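Local coordinates for PHB depolymerase (PDB 2D81), which hydrolyses ester bonds of polyhydroxybutyrate, as a fungal depolymerase with a circularly permuted alpha/beta hydrolase fold, at residues N80-A83 and S84-N87. Residues are numbered along the deposited sequence; the frame is centred on the assembly and turned at random.
Sequences NQIA and SVAN
Ile82 and Val85 meet through their methyl ends, CD1 of Ile82 lying 3.9 Å from CG1 of Val85, where the chain passes from an extended stretch into an ST turn at Ser84. The turn is identified by the bond from Ala86 N to Ser84 OG, 3.2 Å long with an angle of 146° at the hydrogen, so moderately bent. With chi1 at 175°, the hydroxyl lies opposite the backbone N and beside the carbonyl carbon, on the side from which Ala86 N reaches it. An overlapping beta turn over Ser84-Asn87, close to type I by the backbone angles of Val85 and Ala86, is closed by the 3.1 Å backbone bond from Asn87 N to Ser84 O.

The second side-chain contact is polar against apolar: the amide ND2 of Asn87 comes to 3.9 Å from CB of Ala83, while ND2 also hydrogen-bonds to Ser33 OG, just beyond helix 20-31. Further out, buried Ile82 packs on Val30 and Ala31 of helix 20-31 and on Tyr48, and backbone bonding of Ala83 with Ala31 joins this loop, between helix 68-77 and strand 92-98, to the last residue of helix 20-31. Val85 N sits 3.2 Å from Ala83 O without bonding to it, its N-H being badly aimed; the hydrogen bond is made instead with OG of Ser78.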
# COMPACT_ATOMS: atom_id res chain seq x y z
N ASN A 80 15.55 11.76 -10.93
CA ASN A 80 15.18 13.13 -10.57
C ASN A 80 13.88 13.18 -9.79
O ASN A 80 13.90 13.22 -8.56
CB ASN A 80 15.09 14.00 -11.83
CG ASN A 80 16.46 14.35 -12.39
OD1 ASN A 80 17.28 14.95 -11.71
ND2 ASN A 80 16.70 13.96 -13.64
N GLN A 81 12.74 13.18 -10.49
CA GLN A 81 11.45 13.22 -9.82
C GLN A 81 11.09 11.91 -9.13
O GLN A 81 10.22 11.87 -8.26
CB GLN A 81 10.33 13.60 -10.80
CG GLN A 81 10.48 14.99 -11.39
CD GLN A 81 11.03 14.97 -12.80
OE1 GLN A 81 11.95 14.22 -13.10
NE2 GLN A 81 10.47 15.81 -13.66
N ILE A 82 11.76 10.83 -9.53
CA ILE A 82 11.65 9.56 -8.82
C ILE A 82 13.03 8.93 -8.69
O ILE A 82 13.96 9.31 -9.40
CB ILE A 82 10.72 8.56 -9.55
CG1 ILE A 82 11.27 8.23 -10.94
CG2 ILE A 82 9.31 9.14 -9.65
CD1 ILE A 82 10.47 7.19 -11.68
N ALA A 83 13.17 7.97 -7.78
CA ALA A 83 14.42 7.24 -7.64
C ALA A 83 14.70 6.47 -8.93
O ALA A 83 13.78 6.14 -9.68
CB ALA A 83 14.34 6.27 -6.46
N SER A 84 15.97 6.19 -9.19
CA SER A 84 16.36 5.49 -10.41
C SER A 84 15.54 4.22 -10.62
O SER A 84 15.43 3.39 -9.71
CB SER A 84 17.84 5.12 -10.36
OG SER A 84 18.20 4.33 -11.49
N VAL A 85 14.96 4.08 -11.80
CA VAL A 85 14.15 2.90 -12.10
C VAL A 85 15.00 1.64 -12.20
O VAL A 85 14.48 0.53 -12.21
CB VAL A 85 13.36 3.08 -13.42
CG1 VAL A 85 12.35 4.20 -13.26
CG2 VAL A 85 14.31 3.37 -14.57
N ALA A 86 16.32 1.81 -12.25
CA ALA A 86 17.23 0.67 -12.17
C ALA A 86 16.99 -0.13 -10.89
O ALA A 86 17.17 -1.35 -10.86
CB ALA A 86 18.68 1.15 -12.22
N ASN A 87 16.58 0.56 -9.83
CA ASN A 87 16.28 -0.11 -8.57
C ASN A 87 15.21 -1.18 -8.75
O ASN A 87 15.25 -2.23 -8.11
CB ASN A 87 15.81 0.88 -7.51
CG ASN A 87 16.89 1.87 -7.12
OD1 ASN A 87 18.08 1.61 -7.29
ND2 ASN A 87 16.47 3.01 -6.57